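Oxidored_FMN domain-containing protein ([Pseudomonas] geniculata N1, PDB 6L6J) probably oxidises the amine 6-hydroxypseudooxynicotine in bacterial nicotine breakdown, using FMN and a [4Fe-4S] cluster. Local coordinates at residues Asp3-Ile8 / Gly336-Ile341; Pro123-Pro128 / Ala137-Arg142; Gly521-Tyr526 / Cys546-Val551. All coordinates share one frame; numbering follows the deposited sequence.

Contact 1 (Asp3-Ile8 / Gly336-Ile341); sequences DPRYDI and GLQDDI
A single water links Gln338 to Asp3. It donates to Gln338 OE1 at 2.9 Å and accepts a weak bond from Asp3 N at 3.2 Å. The other end of the same amide also turns to Asp3, where Gln338 NE2 gives a weak bond to Asp3 OD2 at 3.3 Å. The carboxylate and amide planes stand 78° apart. Both ends of the amide are thus in use. The Gln338 chain bends about its CB-CG bond (chi2 -100°), which turns the amide out to meet Asp3 and Tyr6. NE2 lies at the edge of the Tyr6 ring, beside CE2, with the amide plane nearly perpendicular to the ring (89°).

Arg5 closes the group from its own segment. Its CG sits over the centre of one face of the Tyr6 ring, and Arg5 NH1 donates to Tyr6 OH at 3.0 Å. Arg5 NH2 is 3.4 Å from Asp3 OD1, an ion pair without a hydrogen bond, because the oxygen is far off the plane of the guanidinium. Tyr6 OH is also bonded to Asp303 OD1. A leucine in place of Tyr6 would probably leave Asp303 OD1 and Arg5 NH1 without their hydroxyl partner and the guanidinium freer to turn.

This surface contact joins the start of the chain, before strand 13-15, to the loop that follows helix 329-334. The Tyr6 ring packs on Pro302 and Val306 of helix 302-310 and on Ile333 of helix 329-334. Gly336 is the C-prime residue of the Schellman motif that ends helix 329-334, just before the chain reaches Gln338.

Contact 2 (Pro123-Pro128 / Ala137-Arg142); sequences PTTKYP and ARTIDR
The two segments run antiparallel but pair through one bridge only. Lys126 and Ala137 form a hydrogen-bonded pair, with CA atoms 5.4 Å apart. Ala137 N donates to Lys126 O at 2.9 Å. The return bond, Lys126 N to Ala137 O, is weak at 3.3 Å. Ala137 O also receives a CA-H...O contact from Thr125 CA. One carbonyl therefore serves two neighbouring residues.

Beyond the bridge, two threonines carry the contact. Their side chains cross at about a right angle, and Thr125 OG1 is hydrogen-bonded to Thr139 OG1 at 2.8 Å. Either hydroxyl could be the donor. In each, OG1 lies beside its own backbone N and anti to the carbonyl carbon (chi1 -61° in Thr125, -57° in Thr139). This turns the two hydroxyls to face each other. The methyls go elsewhere: Thr125 CG2 is 3.4 Å from Ala137 O, and Thr139 CG2 is 3.6 Å from Pro123 O. Both threonines are exposed, whereas Ala137 is buried and touches Ala109 and Ser122.

Other polar groups are held by neighbours. Lys126 NZ turns back to Tyr127 O and to His129 ND1. Arg138 forms a salt bridge with Asp144, and Arg189 NH1 bonds to both Pro123 O and Ile140 O.

The eight residues between the segments make a loop closed by one antiparallel bridge, not a tight turn. It belongs to the long excursion between barrel strand 99-105 and helix 142-162, where strand 138-139 also runs parallel to strand 121-122. Such an elaborated beta-to-alpha loop is consistent with the TIM barrel of the NADH:flavin oxidoreductase family.

Contact 3 (Gly521-Tyr526 / Cys546-Val551); sequences GSVIVY and CKVTYV
Backbone hydrogen bonds hold strands 522-526 and 547-551 side by side. They run parallel, 23° apart, with axes 4.8 Å apart at closest. Five bonds alternate in the usual parallel pattern. Lys547 N donates to Gly521 O at 3.0 Å, and Val523 N to Lys547 O at 2.9 Å. Thr549 N then donates to Val523 O, Val525 N to Thr549 O, and Val551 N to Val525 O. The first two bonds are less straight than the later three. CA-H...O contacts lie between them, among them Ser522 CA to Lys547 O at 3.3 Å.

Apolar contacts occupy both faces. On the face of Val523, Val525 and Val548, Val523 CG1 meets Cys546 CB at 3.6 Å and also touches Val548 CG2. CG1 sits between the backbone N and the carbonyl carbon (chi1 48°), which brings this branch to Cys546. The other branch of Val548, CG1, meets Val525 CG2 at 3.9 Å. Helix 533-542 packs on this face through Val537, Ala538 and Leu541. On the face of Ile524, Tyr526 and Val551, the two Val551 methyls divide the work: CG2 touches Ile524 CG2, and CG1 touches Tyr526 CD1 at 3.9 Å.

The polar ends find partners beyond the pair. Lys547 NZ forms a salt bridge with Glu580, Tyr526 OH bonds to His494 NE2, and Tyr550 OH to Asp527 OD2.

These strands and helix 533-542 make a beta-alpha-beta unit of the OYE-like second alpha/beta domain. The main chains supply the polar bonding between the strands. Valines and Ile524 make most of the apolar contacts, joined by Cys546 and Tyr526, so the pair's cohesion rests on backbone bonds and burial, not on charge.

How the contacts relate
The three contacts are far apart. Contacts 1 and 2 lie in the part of the chain with the flavin barrel, contact 1 at its outer surface, with centres 50 Å apart. Along the chain contact 2 is nested inside the long loop that contact 1 closes. Contact 3 follows both, in the second alpha/beta domain, with its centre 47 Å from that of contact 1 and 45 Å from that of contact 2. None lies at the FMN, cluster or ADP sites. Contact 1 is linked to the cluster by sequence, since Ile341 comes three residues before the ligand Cys344. Contact 1 joins distant parts of the chain, contact 2 closes a local loop and contact 3 pairs the strands of one beta-alpha-beta unit.

Contact 1 (Asp3-Ile8 / Gly336-Ile341)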
ATOM      1  N   ASP A   3      23.384 -16.733  -7.676  1.00 37.41           N
ATOM      2  CA  ASP A   3      22.927 -17.897  -8.481  1.00 37.21           C
ATOM      3  C   ASP A   3      22.719 -17.450  -9.931  1.00 37.16           C
ATOM      4  O   ASP A   3      22.046 -16.459 -10.179  1.00 34.25           O
ATOM      5  CB  ASP A   3      21.669 -18.508  -7.870  1.00 42.39           C
ATOM      6  CG  ASP A   3      21.940 -19.234  -6.562  1.00 46.08           C
ATOM      7  OD1 ASP A   3      22.444 -20.376  -6.616  1.00 48.06           O
ATOM      8  OD2 ASP A   3      21.654 -18.653  -5.498  1.00 46.94           O
ATOM      9  N   PRO A   4      23.342 -18.113 -10.941  1.00 38.90           N
ATOM     10  CA  PRO A   4      23.339 -17.611 -12.319  1.00 36.60           C
ATOM     11  C   PRO A   4      21.982 -17.692 -13.035  1.00 35.14           C
ATOM     12  O   PRO A   4      21.888 -17.120 -14.106  1.00 34.67           O
ATOM     13  CB  PRO A   4      24.347 -18.500 -13.076  1.00 34.94           C
ATOM     14  CG  PRO A   4      25.118 -19.208 -11.995  1.00 34.79           C
ATOM     15  CD  PRO A   4      24.161 -19.334 -10.822  1.00 37.62           C
ATOM     16  N   ARG A   5      20.979 -18.352 -12.441  1.00 34.38           N
ATOM     17  CA  ARG A   5      19.580 -18.353 -12.969  1.00 37.00           C
ATOM     18  C   ARG A   5      19.042 -16.906 -12.990  1.00 34.65           C
ATOM     19  O   ARG A   5      18.153 -16.616 -13.809  1.00 32.10           O
ATOM     20  CB  ARG A   5      18.679 -19.342 -12.199  1.00 39.88           C
ATOM     21  CG  ARG A   5      18.298 -18.947 -10.775  1.00 42.82           C
ATOM     22  CD  ARG A   5      17.658 -20.076  -9.973  1.00 44.97           C
ATOM     23  NE  ARG A   5      18.605 -20.841  -9.153  1.00 48.00           N
ATOM     24  CZ  ARG A   5      18.514 -21.056  -7.834  1.00 50.73           C
ATOM     25  NH1 ARG A   5      17.516 -20.572  -7.118  1.00 53.03           N
ATOM     26  NH2 ARG A   5      19.436 -21.761  -7.213  1.00 55.04           N
ATOM     27  N   TYR A   6      19.606 -16.007 -12.174  1.00 32.30           N
ATOM     28  CA  TYR A   6      19.158 -14.596 -12.076  1.00 32.23           C
ATOM     29  C   TYR A   6      20.040 -13.668 -12.911  1.00 31.79           C
ATOM     30  O   TYR A   6      19.695 -12.460 -12.951  1.00 32.72           O
ATOM     31  CB  TYR A   6      19.057 -14.166 -10.612  1.00 29.34           C
ATOM     32  CG  TYR A   6      18.251 -15.146  -9.807  1.00 27.63           C
ATOM     33  CD1 TYR A   6      16.944 -15.435 -10.138  1.00 26.28           C
ATOM     34  CD2 TYR A   6      18.808 -15.806  -8.728  1.00 29.51           C
ATOM     35  CE1 TYR A   6      16.213 -16.372  -9.420  1.00 30.09           C
ATOM     36  CE2 TYR A   6      18.089 -16.733  -7.987  1.00 29.74           C
ATOM     37  CZ  TYR A   6      16.789 -17.033  -8.344  1.00 31.00           C
ATOM     38  OH  TYR A   6      16.085 -17.953  -7.610  1.00 33.66           O
ATOM     39  N   ASP A   7      21.081 -14.183 -13.570  1.00 29.99           N
ATOM     40  CA  ASP A   7      21.989 -13.356 -14.413  1.00 31.64           C
ATOM     41  C   ASP A   7      21.147 -12.432 -15.308  1.00 31.21           C
ATOM     42  O   ASP A   7      21.510 -11.237 -15.431  1.00 28.91           O
ATOM     43  CB  ASP A   7      22.932 -14.219 -15.269  1.00 33.46           C
ATOM     44  CG  ASP A   7      24.130 -14.835 -14.546  1.00 31.75           C
ATOM     45  OD1 ASP A   7      24.300 -14.587 -13.347  1.00 31.11           O
ATOM     46  OD2 ASP A   7      24.880 -15.597 -15.192  1.00 33.91           O
ATOM     47  N   ILE A   8      20.073 -12.969 -15.901  1.00 31.25           N
ATOM     48  CA  ILE A   8      19.179 -12.284 -16.897  1.00 33.11           C
ATOM     49  C   ILE A   8      18.521 -11.026 -16.289  1.00 31.40           C
ATOM     50  O   ILE A   8      18.284 -10.028 -17.031  1.00 30.74           O
ATOM     51  CB  ILE A   8      18.116 -13.262 -17.447  1.00 34.51           C
ATOM     52  CG1 ILE A   8      17.162 -12.572 -18.425  1.00 33.71           C
ATOM     53  CG2 ILE A   8      17.347 -13.936 -16.316  1.00 36.00           C
ATOM     54  CD1 ILE A   8      16.660 -13.472 -19.524  1.00 34.40           C
ATOM     55  N   GLY A 336      23.202 -13.449  -3.872  1.00 36.38           N
ATOM     56  CA  GLY A 336      22.681 -14.801  -3.581  1.00 35.51           C
ATOM     57  C   GLY A 336      21.869 -14.850  -2.287  1.00 37.21           C
ATOM     58  O   GLY A 336      21.774 -15.925  -1.668  1.00 35.24           O
ATOM     59  N   LEU A 337      21.258 -13.732  -1.891  1.00 38.99           N
ATOM     60  CA  LEU A 337      20.556 -13.603  -0.585  1.00 37.32           C
ATOM     61  C   LEU A 337      19.045 -13.374  -0.777  1.00 36.27           C
ATOM     62  O   LEU A 337      18.437 -12.711   0.094  1.00 40.70           O
ATOM     63  CB  LEU A 337      21.227 -12.473   0.201  1.00 38.24           C
ATOM     64  CG  LEU A 337      22.691 -12.730   0.588  1.00 40.43           C
ATOM     65  CD1 LEU A 337      23.184 -11.709   1.612  1.00 37.18           C
ATOM     66  CD2 LEU A 337      22.879 -14.141   1.126  1.00 40.06           C
ATOM     67  N   GLN A 338      18.459 -13.974  -1.823  1.00 33.81           N
ATOM     68  CA  GLN A 338      17.003 -13.959  -2.148  1.00 31.31           C
ATOM     69  C   GLN A 338      16.174 -14.541  -0.992  1.00 30.98           C
ATOM     70  O   GLN A 338      14.999 -14.124  -0.830  1.00 33.67           O
ATOM     71  CB  GLN A 338      16.719 -14.711  -3.449  1.00 32.09           C
ATOM     72  CG  GLN A 338      17.212 -16.162  -3.470  1.00 31.70           C
ATOM     73  CD  GLN A 338      18.514 -16.328  -4.209  1.00 32.09           C
ATOM     74  OE1 GLN A 338      19.398 -15.466  -4.159  1.00 34.19           O
ATOM     75  NE2 GLN A 338      18.630 -17.430  -4.923  1.00 31.85           N
ATOM     76  N   ASP A 339      16.741 -15.436  -0.189  1.00 32.15           N
ATOM     77  CA  ASP A 339      16.062 -15.971   1.028  1.00 37.60           C
ATOM     78  C   ASP A 339      15.686 -14.824   1.986  1.00 37.51           C
ATOM     79  O   ASP A 339      14.649 -14.956   2.667  1.00 34.02           O
ATOM     80  CB  ASP A 339      16.913 -17.013   1.756  1.00 40.14           C
ATOM     81  CG  ASP A 339      16.805 -18.405   1.153  1.00 46.29           C
ATOM     82  OD1 ASP A 339      15.673 -18.925   1.104  1.00 52.15           O
ATOM     83  OD2 ASP A 339      17.848 -18.961   0.714  1.00 52.18           O
ATOM     84  N   ASP A 340      16.487 -13.747   2.011  1.00 35.06           N
ATOM     85  CA  ASP A 340      16.364 -12.600   2.955  1.00 33.43           C
ATOM     86  C   ASP A 340      15.446 -11.505   2.393  1.00 30.23           C
ATOM     87  O   ASP A 340      15.347 -10.456   3.046  1.00 28.70           O
ATOM     88  CB  ASP A 340      17.734 -11.968   3.247  1.00 35.12           C
ATOM     89  CG  ASP A 340      18.763 -12.909   3.845  1.00 37.86           C
ATOM     90  OD1 ASP A 340      18.347 -13.939   4.426  1.00 40.22           O
ATOM     91  OD2 ASP A 340      19.979 -12.608   3.718  1.00 37.94           O
ATOM     92  N   ILE A 341      14.836 -11.684   1.219  1.00 26.83           N
ATOM     93  CA  ILE A 341      13.898 -10.650   0.698  1.00 27.60           C
ATOM     94  C   ILE A 341      12.789 -10.448   1.754  1.00 27.87           C
ATOM     95  O   ILE A 341      12.253 -11.464   2.289  1.00 22.62           O
ATOM     96  CB  ILE A 341      13.348 -10.994  -0.715  1.00 27.80           C
ATOM     97  CG1 ILE A 341      14.449 -10.876  -1.783  1.00 25.38           C
ATOM     98  CG2 ILE A 341      12.129 -10.121  -1.064  1.00 26.26           C
ATOM     99  CD1 ILE A 341      14.044 -11.254  -3.186  1.00 22.86           C
TER
HETATM  100  O   HOH W   1      20.941 -15.008  -6.565  1.00 34.51           O

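Contact 2 (Pro123-Pro128 / Ala137-Arg142)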
ATOM      1  N   PRO A 123     -12.506  17.002 -21.497  1.00 29.02           N
ATOM      2  CA  PRO A 123     -13.064  17.076 -22.845  1.00 28.90           C
ATOM      3  C   PRO A 123     -14.482  17.656 -22.779  1.00 32.37           C
ATOM      4  O   PRO A 123     -14.829  18.433 -23.661  1.00 33.52           O
ATOM      5  CB  PRO A 123     -13.105  15.616 -23.337  1.00 29.14           C
ATOM      6  CG  PRO A 123     -12.909  14.767 -22.088  1.00 28.52           C
ATOM      7  CD  PRO A 123     -12.067  15.635 -21.172  1.00 29.88           C
ATOM      8  N   THR A 124     -15.228  17.288 -21.721  1.00 33.42           N
ATOM      9  CA  THR A 124     -16.664  17.605 -21.504  1.00 34.72           C
ATOM     10  C   THR A 124     -16.924  17.761 -20.002  1.00 34.80           C
ATOM     11  O   THR A 124     -16.436  16.896 -19.234  1.00 31.73           O
ATOM     12  CB  THR A 124     -17.543  16.521 -22.142  1.00 38.59           C
ATOM     13  OG1 THR A 124     -17.160  16.488 -23.526  1.00 43.50           O
ATOM     14  CG2 THR A 124     -19.033  16.768 -21.981  1.00 35.68           C
ATOM     15  N   THR A 125     -17.670  18.810 -19.613  1.00 34.19           N
ATOM     16  CA  THR A 125     -17.878  19.208 -18.193  1.00 33.52           C
ATOM     17  C   THR A 125     -18.461  18.043 -17.398  1.00 33.42           C
ATOM     18  O   THR A 125     -19.407  17.382 -17.855  1.00 31.32           O
ATOM     19  CB  THR A 125     -18.797  20.418 -18.007  1.00 35.19           C
ATOM     20  OG1 THR A 125     -18.198  21.518 -18.670  1.00 39.12           O
ATOM     21  CG2 THR A 125     -18.965  20.845 -16.566  1.00 38.12           C
ATOM     22  N   LYS A 126     -17.905  17.852 -16.215  1.00 33.55           N
ATOM     23  CA  LYS A 126     -18.429  16.944 -15.176  1.00 33.49           C
ATOM     24  C   LYS A 126     -17.730  17.324 -13.870  1.00 35.30           C
ATOM     25  O   LYS A 126     -16.674  17.984 -13.947  1.00 34.40           O
ATOM     26  CB  LYS A 126     -18.154  15.495 -15.575  1.00 35.24           C
ATOM     27  CG  LYS A 126     -16.682  15.090 -15.648  1.00 34.35           C
ATOM     28  CD  LYS A 126     -16.458  13.602 -15.822  1.00 35.96           C
ATOM     29  CE  LYS A 126     -17.271  12.716 -14.888  1.00 41.03           C
ATOM     30  NZ  LYS A 126     -16.883  12.849 -13.465  1.00 43.08           N
ATOM     31  N   TYR A 127     -18.283  16.926 -12.722  1.00 35.55           N
ATOM     32  CA  TYR A 127     -17.576  17.020 -11.417  1.00 31.80           C
ATOM     33  C   TYR A 127     -16.390  16.066 -11.487  1.00 28.09           C
ATOM     34  O   TYR A 127     -16.419  15.089 -12.217  1.00 25.64           O
ATOM     35  CB  TYR A 127     -18.533  16.746 -10.255  1.00 30.56           C
ATOM     36  CG  TYR A 127     -19.650  17.751 -10.120  1.00 28.36           C
ATOM     37  CD1 TYR A 127     -19.416  19.009  -9.588  1.00 29.42           C
ATOM     38  CD2 TYR A 127     -20.946  17.436 -10.479  1.00 28.61           C
ATOM     39  CE1 TYR A 127     -20.429  19.941  -9.431  1.00 27.04           C
ATOM     40  CE2 TYR A 127     -21.971  18.357 -10.331  1.00 29.33           C
ATOM     41  CZ  TYR A 127     -21.711  19.609  -9.803  1.00 27.52           C
ATOM     42  OH  TYR A 127     -22.715  20.508  -9.664  1.00 29.33           O
ATOM     43  N   PRO A 128     -15.278  16.350 -10.790  1.00 29.34           N
ATOM     44  CA  PRO A 128     -14.154  15.410 -10.722  1.00 29.25           C
ATOM     45  C   PRO A 128     -14.528  13.966 -10.319  1.00 27.88           C
ATOM     46  O   PRO A 128     -15.376  13.771  -9.508  1.00 26.34           O
ATOM     47  CB  PRO A 128     -13.277  16.030  -9.623  1.00 28.43           C
ATOM     48  CG  PRO A 128     -13.591  17.497  -9.668  1.00 28.50           C
ATOM     49  CD  PRO A 128     -15.052  17.585 -10.031  1.00 29.26           C
ATOM     50  N   ALA A 137     -15.115  20.325 -13.484  1.00 24.98           N
ATOM     51  CA  ALA A 137     -14.096  20.166 -14.539  1.00 23.52           C
ATOM     52  C   ALA A 137     -14.633  20.795 -15.826  1.00 23.63           C
ATOM     53  O   ALA A 137     -15.602  20.257 -16.362  1.00 27.11           O
ATOM     54  CB  ALA A 137     -13.769  18.698 -14.700  1.00 21.79           C
ATOM     55  N   ARG A 138     -14.024  21.870 -16.321  1.00 25.22           N
ATOM     56  CA  ARG A 138     -14.618  22.709 -17.414  1.00 28.99           C
ATOM     57  C   ARG A 138     -14.338  22.066 -18.783  1.00 27.50           C
ATOM     58  O   ARG A 138     -13.276  21.504 -18.949  1.00 31.41           O
ATOM     59  CB  ARG A 138     -14.152  24.178 -17.329  1.00 29.36           C
ATOM     60  CG  ARG A 138     -12.766  24.443 -17.899  1.00 28.19           C
ATOM     61  CD  ARG A 138     -12.245  25.800 -17.499  1.00 29.03           C
ATOM     62  NE  ARG A 138     -10.879  26.024 -17.952  1.00 31.75           N
ATOM     63  CZ  ARG A 138     -10.516  26.240 -19.224  1.00 32.20           C
ATOM     64  NH1 ARG A 138     -11.418  26.282 -20.193  1.00 32.01           N
ATOM     65  NH2 ARG A 138      -9.239  26.401 -19.521  1.00 31.53           N
ATOM     66  N   THR A 139     -15.300  22.129 -19.706  1.00 29.31           N
ATOM     67  CA  THR A 139     -15.141  21.821 -21.157  1.00 31.79           C
ATOM     68  C   THR A 139     -14.035  22.729 -21.700  1.00 31.99           C
ATOM     69  O   THR A 139     -14.119  23.935 -21.412  1.00 30.65           O
ATOM     70  CB  THR A 139     -16.448  22.058 -21.943  1.00 32.66           C
ATOM     71  OG1 THR A 139     -17.524  21.279 -21.398  1.00 28.21           O
ATOM     72  CG2 THR A 139     -16.305  21.742 -23.423  1.00 31.93           C
ATOM     73  N   ILE A 140     -13.051  22.186 -22.429  1.00 33.40           N
ATOM     74  CA  ILE A 140     -11.871  22.982 -22.879  1.00 37.93           C
ATOM     75  C   ILE A 140     -12.031  23.386 -24.360  1.00 38.47           C
ATOM     76  O   ILE A 140     -12.469  22.553 -25.162  1.00 40.50           O
ATOM     77  CB  ILE A 140     -10.526  22.281 -22.549  1.00 39.23           C
ATOM     78  CG1 ILE A 140     -10.342  20.906 -23.193  1.00 38.86           C
ATOM     79  CG2 ILE A 140     -10.323  22.202 -21.042  1.00 37.91           C
ATOM     80  CD1 ILE A 140      -8.949  20.318 -22.968  1.00 37.84           C
ATOM     81  N   ASP A 141     -11.752  24.662 -24.656  1.00 40.76           N
ATOM     82  CA  ASP A 141     -11.511  25.258 -26.001  1.00 44.96           C
ATOM     83  C   ASP A 141     -10.453  24.458 -26.765  1.00 48.17           C
ATOM     84  O   ASP A 141      -9.690  23.721 -26.105  1.00 47.67           O
ATOM     85  CB  ASP A 141     -10.827  26.633 -25.908  1.00 47.36           C
ATOM     86  CG  ASP A 141     -11.700  27.814 -25.555  1.00 52.31           C
ATOM     87  OD1 ASP A 141     -12.913  27.615 -25.403  1.00 60.33           O
ATOM     88  OD2 ASP A 141     -11.154  28.934 -25.454  1.00 58.06           O
ATOM     89  N   ARG A 142     -10.308  24.754 -28.064  1.00 49.27           N
ATOM     90  CA  ARG A 142      -9.125  24.403 -28.915  1.00 48.89           C
ATOM     91  C   ARG A 142      -7.891  25.193 -28.438  1.00 42.94           C
ATOM     92  O   ARG A 142      -6.799  24.631 -28.404  1.00 44.45           O
ATOM     93  CB  ARG A 142      -9.435  24.655 -30.399  1.00 49.59           C
ATOM     94  CG  ARG A 142     -10.798  24.116 -30.835  1.00 60.11           C
ATOM     95  CD  ARG A 142     -10.924  23.530 -32.239  1.00 64.03           C
ATOM     96  NE  ARG A 142      -9.759  22.753 -32.667  1.00 69.21           N
ATOM     97  CZ  ARG A 142      -9.794  21.638 -33.388  1.00 72.05           C
ATOM     98  NH1 ARG A 142      -8.661  21.031 -33.701  1.00 71.70           N
ATOM     99  NH2 ARG A 142     -10.951  21.127 -33.779  1.00 81.56           N
TER

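Contact 3 (Gly521-Tyr526 / Cys546-Val551)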
ATOM      1  N   GLY A 521     -27.560 -21.367  10.626  1.00 43.72           N
ATOM      2  CA  GLY A 521     -28.574 -20.321  10.825  1.00 43.10           C
ATOM      3  C   GLY A 521     -28.060 -18.963  10.392  1.00 44.26           C
ATOM      4  O   GLY A 521     -27.061 -18.904   9.627  1.00 40.13           O
ATOM      5  N   SER A 522     -28.752 -17.915  10.847  1.00 41.74           N
ATOM      6  CA  SER A 522     -28.476 -16.501  10.524  1.00 38.55           C
ATOM      7  C   SER A 522     -27.453 -15.985  11.537  1.00 40.92           C
ATOM      8  O   SER A 522     -27.385 -16.535  12.643  1.00 43.88           O
ATOM      9  CB  SER A 522     -29.739 -15.703  10.534  1.00 37.41           C
ATOM     10  OG  SER A 522     -30.344 -15.771  11.820  1.00 37.50           O
ATOM     11  N   VAL A 523     -26.653 -14.993  11.151  1.00 42.29           N
ATOM     12  CA  VAL A 523     -25.687 -14.315  12.061  1.00 40.23           C
ATOM     13  C   VAL A 523     -25.515 -12.868  11.585  1.00 38.50           C
ATOM     14  O   VAL A 523     -25.369 -12.631  10.348  1.00 34.04           O
ATOM     15  CB  VAL A 523     -24.354 -15.078  12.164  1.00 39.86           C
ATOM     16  CG1 VAL A 523     -23.815 -15.461  10.800  1.00 43.62           C
ATOM     17  CG2 VAL A 523     -23.308 -14.298  12.935  1.00 39.38           C
ATOM     18  N   ILE A 524     -25.590 -11.946  12.550  1.00 37.00           N
ATOM     19  CA  ILE A 524     -25.290 -10.496  12.369  1.00 37.33           C
ATOM     20  C   ILE A 524     -23.855 -10.233  12.825  1.00 34.70           C
ATOM     21  O   ILE A 524     -23.513 -10.565  13.996  1.00 35.03           O
ATOM     22  CB  ILE A 524     -26.291  -9.609  13.126  1.00 36.95           C
ATOM     23  CG1 ILE A 524     -27.606  -9.493  12.347  1.00 38.66           C
ATOM     24  CG2 ILE A 524     -25.674  -8.251  13.408  1.00 36.40           C
ATOM     25  CD1 ILE A 524     -28.724  -8.832  13.113  1.00 38.20           C
ATOM     26  N   VAL A 525     -23.048  -9.674  11.926  1.00 32.74           N
ATOM     27  CA  VAL A 525     -21.680  -9.166  12.251  1.00 32.41           C
ATOM     28  C   VAL A 525     -21.809  -7.659  12.308  1.00 29.48           C
ATOM     29  O   VAL A 525     -22.239  -7.086  11.304  1.00 30.62           O
ATOM     30  CB  VAL A 525     -20.608  -9.609  11.239  1.00 31.35           C
ATOM     31  CG1 VAL A 525     -19.215  -9.242  11.697  1.00 30.58           C
ATOM     32  CG2 VAL A 525     -20.685 -11.100  10.975  1.00 31.75           C
ATOM     33  N   TYR A 526     -21.544  -7.084  13.481  1.00 30.53           N
ATOM     34  CA  TYR A 526     -21.673  -5.631  13.761  1.00 28.17           C
ATOM     35  C   TYR A 526     -20.270  -5.037  13.742  1.00 28.97           C
ATOM     36  O   TYR A 526     -19.412  -5.488  14.540  1.00 29.23           O
ATOM     37  CB  TYR A 526     -22.404  -5.418  15.083  1.00 28.45           C
ATOM     38  CG  TYR A 526     -22.776  -3.992  15.404  1.00 28.68           C
ATOM     39  CD1 TYR A 526     -23.425  -3.181  14.485  1.00 27.53           C
ATOM     40  CD2 TYR A 526     -22.536  -3.475  16.667  1.00 27.77           C
ATOM     41  CE1 TYR A 526     -23.792  -1.887  14.812  1.00 28.04           C
ATOM     42  CE2 TYR A 526     -22.908  -2.188  17.012  1.00 26.56           C
ATOM     43  CZ  TYR A 526     -23.528  -1.389  16.077  1.00 27.56           C
ATOM     44  OH  TYR A 526     -23.869  -0.116  16.425  1.00 31.95           O
ATOM     45  N   CYS A 546     -23.376 -20.347   7.244  1.00 28.86           N
ATOM     46  CA  CYS A 546     -24.257 -19.335   7.904  1.00 28.12           C
ATOM     47  C   CYS A 546     -24.743 -18.317   6.865  1.00 28.62           C
ATOM     48  O   CYS A 546     -23.969 -17.977   5.969  1.00 30.58           O
ATOM     49  CB  CYS A 546     -23.574 -18.564   9.024  1.00 26.50           C
ATOM     50  SG  CYS A 546     -22.728 -19.607  10.230  1.00 25.42           S
ATOM     51  N   LYS A 547     -25.993 -17.876   6.985  1.00 31.51           N
ATOM     52  CA  LYS A 547     -26.515 -16.668   6.303  1.00 32.67           C
ATOM     53  C   LYS A 547     -26.027 -15.457   7.108  1.00 30.43           C
ATOM     54  O   LYS A 547     -26.478 -15.305   8.254  1.00 26.47           O
ATOM     55  CB  LYS A 547     -28.040 -16.729   6.184  1.00 34.44           C
ATOM     56  CG  LYS A 547     -28.729 -15.419   5.808  1.00 39.62           C
ATOM     57  CD  LYS A 547     -28.557 -14.997   4.361  1.00 42.80           C
ATOM     58  CE  LYS A 547     -28.756 -13.505   4.154  1.00 47.52           C
ATOM     59  NZ  LYS A 547     -28.834 -13.139   2.717  1.00 48.39           N
ATOM     60  N   VAL A 548     -25.126 -14.653   6.524  1.00 28.74           N
ATOM     61  CA  VAL A 548     -24.514 -13.461   7.181  1.00 28.56           C
ATOM     62  C   VAL A 548     -25.217 -12.178   6.723  1.00 26.44           C
ATOM     63  O   VAL A 548     -25.394 -12.011   5.501  1.00 24.61           O
ATOM     64  CB  VAL A 548     -22.993 -13.383   6.923  1.00 28.78           C
ATOM     65  CG1 VAL A 548     -22.368 -12.193   7.637  1.00 28.91           C
ATOM     66  CG2 VAL A 548     -22.290 -14.659   7.342  1.00 28.25           C
ATOM     67  N   THR A 549     -25.541 -11.300   7.678  1.00 24.65           N
ATOM     68  CA  THR A 549     -25.798  -9.860   7.428  1.00 27.52           C
ATOM     69  C   THR A 549     -24.652  -9.032   8.036  1.00 28.17           C
ATOM     70  O   THR A 549     -24.438  -9.098   9.259  1.00 28.13           O
ATOM     71  CB  THR A 549     -27.163  -9.420   7.979  1.00 27.63           C
ATOM     72  OG1 THR A 549     -28.205 -10.075   7.259  1.00 29.61           O
ATOM     73  CG2 THR A 549     -27.422  -7.937   7.861  1.00 27.35           C
ATOM     74  N   TYR A 550     -23.961  -8.244   7.219  1.00 28.86           N
ATOM     75  CA  TYR A 550     -22.923  -7.281   7.688  1.00 30.03           C
ATOM     76  C   TYR A 550     -23.616  -5.951   7.989  1.00 28.85           C
ATOM     77  O   TYR A 550     -24.272  -5.404   7.064  1.00 29.62           O
ATOM     78  CB  TYR A 550     -21.814  -7.098   6.642  1.00 29.69           C
ATOM     79  CG  TYR A 550     -20.902  -5.933   6.920  1.00 30.94           C
ATOM     80  CD1 TYR A 550     -21.187  -4.656   6.452  1.00 30.38           C
ATOM     81  CD2 TYR A 550     -19.765  -6.097   7.691  1.00 32.51           C
ATOM     82  CE1 TYR A 550     -20.346  -3.590   6.715  1.00 30.27           C
ATOM     83  CE2 TYR A 550     -18.916  -5.037   7.963  1.00 31.77           C
ATOM     84  CZ  TYR A 550     -19.213  -3.779   7.484  1.00 30.69           C
ATOM     85  OH  TYR A 550     -18.385  -2.739   7.782  1.00 33.21           O
ATOM     86  N   VAL A 551     -23.466  -5.454   9.226  1.00 28.26           N
ATOM     87  CA  VAL A 551     -24.187  -4.254   9.758  1.00 27.31           C
ATOM     88  C   VAL A 551     -23.141  -3.265  10.266  1.00 28.91           C
ATOM     89  O   VAL A 551     -22.344  -3.702  11.139  1.00 31.30           O
ATOM     90  CB  VAL A 551     -25.155  -4.641  10.893  1.00 27.57           C
ATOM     91  CG1 VAL A 551     -25.888  -3.428  11.462  1.00 28.24           C
ATOM     92  CG2 VAL A 551     -26.153  -5.710  10.480  1.00 25.72           C
TER